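Local coordinates for long form salivary protein D7L (Phlebotomus duboscqi, PDB 6MT7) that binds and sequesters cysteinyl leukotrienes and a thromboxane A2 analogue, helping sand flies feed on blood by blunting host responses and platelet aggregation, at residues Ala78-Gly81 with Gly82-Thr85; Arg178-Asn181 with Ile182-Ile185. One frame throughout, in Å; residues are numbered along the deposited sequence.

Contact 1: residues Ala78-Gly81 with Gly82-Thr85; sequences AIPG and GINT
The pyrrolidine ring of P80 has the CD1 methyl of I83 over one of its faces, nearest at CG, 4.2 Å from that methyl. The peptide plane that follows P80 is met by the same isoleucine: I83 CG1 lies ahead of the carbonyl oxygen and to one side of the plane, 3.3 Å from P80 O, a snug distance for a methylene against an oxygen. I83 thus leans back over the residue three before it. Its torsions explain this: CG1 stands beside the backbone N (chi1 -61°), and the second torsion then carries CD1 toward the proline ring. The I79 side chain joins from farther back, its CG2 branch 4.2 Å from I83 CG1, a looser apolar contact at the exposed border of the cluster. No hydrogen bond links the two halves; they are joined by apolar contacts, by the I83 methylene against the P80 carbonyl oxygen, and by the bend in the backbone. That bend falls at G82, whose positive phi (75°) suits glycine and swings the chain from an extended run into the short helix around I83-T85. This first helical turn is only lightly bonded, T85 N reaching G82 O over a weak 3.4 Å bond, and the I83 carbonyl also receives the side-chain hydroxyl of S87. Contact 1 therefore marks a loop-to-helix junction within the PBP/GOBP family region. I79 and P80 pack on F72 of helix 65-74, I83 reaches V65 of that helix, and P80 and I83 both touch F104, so the junction rests against helices 65-74 and 94-106.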
loop_
_atom_site.group_PDB
_atom_site.type_symbol
_atom_site.label_atom_id
_atom_site.label_comp_id
_atom_site.label_asym_id
_atom_site.label_seq_id
_atom_site.Cartn_x
_atom_site.Cartn_y
_atom_site.Cartn_z
ATOM N N ALA A 78 -20.728 -6.339 8.327
ATOM C CA ALA A 78 -21.098 -5.806 9.632
ATOM C C ALA A 78 -19.878 -5.283 10.376
ATOM O O ALA A 78 -18.804 -5.888 10.351
ATOM C CB ALA A 78 -21.792 -6.886 10.466
ATOM N N ILE A 79 -20.044 -4.151 11.048
ATOM C CA ILE A 79 -18.977 -3.598 11.876
ATOM C C ILE A 79 -18.659 -4.575 12.999
ATOM O O ILE A 79 -19.556 -4.934 13.774
ATOM C CB ILE A 79 -19.364 -2.226 12.448
ATOM C CG1 ILE A 79 -19.745 -1.269 11.316
ATOM C CG2 ILE A 79 -18.214 -1.667 13.290
ATOM C CD1 ILE A 79 -18.649 -1.054 10.317
ATOM N N PRO A 80 -17.414 -5.015 13.147
ATOM C CA PRO A 80 -17.103 -6.002 14.183
ATOM C C PRO A 80 -17.084 -5.389 15.577
ATOM O O PRO A 80 -17.024 -4.171 15.761
ATOM C CB PRO A 80 -15.720 -6.518 13.780
ATOM C CG PRO A 80 -15.142 -5.469 12.917
ATOM C CD PRO A 80 -16.257 -4.699 12.291
ATOM N N GLY A 81 -17.162 -6.264 16.578
ATOM C CA GLY A 81 -16.993 -5.829 17.946
ATOM C C GLY A 81 -15.539 -5.527 18.252
ATOM O O GLY A 81 -14.636 -5.791 17.458
ATOM N N GLY A 82 -15.311 -4.953 19.431
ATOM C CA GLY A 82 -13.953 -4.699 19.879
ATOM C C GLY A 82 -13.257 -3.542 19.200
ATOM O O GLY A 82 -12.022 -3.504 19.177
ATOM N N ILE A 83 -14.014 -2.603 18.624
ATOM C CA ILE A 83 -13.395 -1.441 17.989
ATOM C C ILE A 83 -12.717 -0.558 19.030
ATOM O O ILE A 83 -11.728 0.118 18.732
ATOM C CB ILE A 83 -14.447 -0.659 17.180
ATOM C CG1 ILE A 83 -15.040 -1.541 16.085
ATOM C CG2 ILE A 83 -13.852 0.618 16.566
ATOM C CD1 ILE A 83 -14.034 -2.051 15.129
ATOM N N ASN A 84 -13.221 -0.554 20.269
ATOM C CA ASN A 84 -12.616 0.281 21.298
ATOM C C ASN A 84 -11.145 -0.063 21.496
ATOM O O ASN A 84 -10.311 0.834 21.654
ATOM C CB ASN A 84 -13.390 0.143 22.611
ATOM C CG ASN A 84 -13.408 -1.274 23.131
ATOM O OD1 ASN A 84 -13.479 -2.233 22.361
ATOM N ND2 ASN A 84 -13.345 -1.418 24.451
ATOM N N THR A 85 -10.796 -1.353 21.443
ATOM C CA THR A 85 -9.409 -1.750 21.681
ATOM C C THR A 85 -8.477 -1.219 20.600
ATOM O O THR A 85 -7.326 -0.867 20.881
ATOM C CB THR A 85 -9.306 -3.273 21.758
ATOM O OG1 THR A 85 -10.215 -3.756 22.750
ATOM C CG2 THR A 85 -7.881 -3.710 22.112
#

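Contact 2: residues Arg178-Asn181 with Ile182-Ile185; sequences RNLN and ILGI
I182 follows directly on N181, and its backbone N donates to a water 3.0 Å away (I182 N to water 1), which in turn donates to N179 OD1. The same OD1 takes the N-H of N181 at 2.9 Å (N181 N to N179 OD1), almost straight in line with its C=O bond, forming an Asx turn that leads into the 3-10 turn. L183 comes next. Its N reaches L180 O at 2.9 Å, the bent first bond of the turn, while its side chain crosses that of L180, with L183 CD1 4.0 Å from L180 CD2. L180 CG stands beside its backbone N, opposite the carbonyl carbon (chi1 -60°); with CD1 extended, CD2 comes between L183 CD1 and the R178 guanidinium, over the centre of that group's face. L183 also packs against A220, I223 and L224 of helix 220-227. G184 then closes a Schellman motif: it has the positive phi (87°) that favours glycine, its N binds N181 O at 2.9 Å, and the N of I185, one residue on, returns to L180 O at 3.2 Å. L180 O is thus held by two backbone donors, L183 N and I185 N, which approach from opposite faces of its carbonyl plane. With the chain turned back in this way, I185 lies beside L180, the CB atoms of L180 and I185 3.7 Å apart, and both side chains meet V213 of helix 203-216. The I185 carbonyl is bridged to L180 N by water 2 and also lies 3.2 Å from N181 CA (N181 CA to I185 O) in a CA-H...O contact.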
loop_
_atom_site.group_PDB
_atom_site.type_symbol
_atom_site.label_atom_id
_atom_site.label_comp_id
_atom_site.label_asym_id
_atom_site.label_seq_id
_atom_site.Cartn_x
_atom_site.Cartn_y
_atom_site.Cartn_z
ATOM N N ARG A 178 6.847 6.121 1.674
ATOM C CA ARG A 178 7.388 5.045 0.844
ATOM C C ARG A 178 8.832 4.726 1.223
ATOM O O ARG A 178 9.660 5.623 1.407
ATOM C CB ARG A 178 7.280 5.432 -0.634
ATOM C CG ARG A 178 7.580 4.316 -1.628
ATOM C CD ARG A 178 6.451 3.290 -1.667
ATOM N NE ARG A 178 6.484 2.526 -2.908
ATOM C CZ ARG A 178 6.851 1.249 -2.981
ATOM N NH1 ARG A 178 7.192 0.595 -1.883
ATOM N NH2 ARG A 178 6.862 0.618 -4.153
ATOM N N ASN A 179 9.114 3.432 1.374
ATOM C CA ASN A 179 10.415 2.924 1.784
ATOM C C ASN A 179 10.996 2.200 0.582
ATOM O O ASN A 179 10.508 1.132 0.197
ATOM C CB ASN A 179 10.268 1.998 2.994
ATOM C CG ASN A 179 11.591 1.408 3.467
ATOM O OD1 ASN A 179 12.584 1.386 2.739
ATOM N ND2 ASN A 179 11.598 0.902 4.697
ATOM N N LEU A 180 12.029 2.787 -0.019
ATOM C CA LEU A 180 12.747 2.152 -1.112
ATOM C C LEU A 180 14.182 1.806 -0.716
ATOM O O LEU A 180 15.039 1.655 -1.590
ATOM C CB LEU A 180 12.724 3.051 -2.346
ATOM C CG LEU A 180 11.341 3.405 -2.923
ATOM C CD1 LEU A 180 11.470 4.182 -4.240
ATOM C CD2 LEU A 180 10.451 2.170 -3.109
ATOM N N ASN A 181 14.436 1.659 0.589
ATOM C CA ASN A 181 15.802 1.479 1.081
ATOM C C ASN A 181 16.468 0.258 0.457
ATOM O O ASN A 181 17.643 0.316 0.070
ATOM C CB ASN A 181 15.815 1.336 2.603
ATOM C CG ASN A 181 15.291 2.568 3.339
ATOM O OD1 ASN A 181 15.206 3.669 2.792
ATOM N ND2 ASN A 181 14.950 2.376 4.599
ATOM N N ILE A 182 15.747 -0.864 0.380
ATOM C CA ILE A 182 16.345 -2.086 -0.162
ATOM C C ILE A 182 16.691 -1.940 -1.640
ATOM O O ILE A 182 17.526 -2.695 -2.155
ATOM C CB ILE A 182 15.415 -3.294 0.078
ATOM C CG1 ILE A 182 16.151 -4.609 -0.197
ATOM C CG2 ILE A 182 14.164 -3.198 -0.780
ATOM C CD1 ILE A 182 17.359 -4.829 0.681
ATOM N N LEU A 183 16.082 -0.980 -2.333
ATOM C CA LEU A 183 16.388 -0.685 -3.725
ATOM C C LEU A 183 17.513 0.325 -3.883
ATOM O O LEU A 183 17.797 0.735 -5.015
ATOM C CB LEU A 183 15.145 -0.152 -4.442
ATOM C CG LEU A 183 13.877 -0.984 -4.287
ATOM C CD1 LEU A 183 12.773 -0.418 -5.156
ATOM C CD2 LEU A 183 14.182 -2.428 -4.652
ATOM N N GLY A 184 18.151 0.731 -2.786
ATOM C CA GLY A 184 19.238 1.684 -2.845
ATOM C C GLY A 184 18.819 3.133 -2.801
ATOM O O GLY A 184 19.592 3.997 -3.232
ATOM N N ILE A 185 17.616 3.428 -2.319
ATOM C CA ILE A 185 17.133 4.798 -2.160
ATOM C C ILE A 185 16.986 5.045 -0.666
ATOM O O ILE A 185 16.109 4.457 -0.021
ATOM C CB ILE A 185 15.794 5.028 -2.877
ATOM C CG1 ILE A 185 15.893 4.626 -4.345
ATOM C CG2 ILE A 185 15.349 6.489 -2.730
ATOM C CD1 ILE A 185 16.562 5.646 -5.197
HETATM O O HOH W 1 12.989 -1.067 1.548
HETATM O O HOH W 2 13.348 5.176 0.209
#

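Each contact has a glycine of positive phi at its bend: in contact 1 it redirects an extended run into a short helix, in contact 2 it turns the chain back at the end of a 3-10 turn. They lie on opposite sides of the chain's centre, their own centres about 35 Å apart and their nearest atoms about 25 Å. Contact 1 is nearer the rim, about 23 Å from the chain centre against 15 Å for contact 2. Neither lines the lipid pocket: the side chain of P80 stays about 9 Å from the bound detergent fragment. Segments of both nevertheless reach pocket helices: P80 and I83 touch helix 94-106, and R178 and N179 touch helix 8-21.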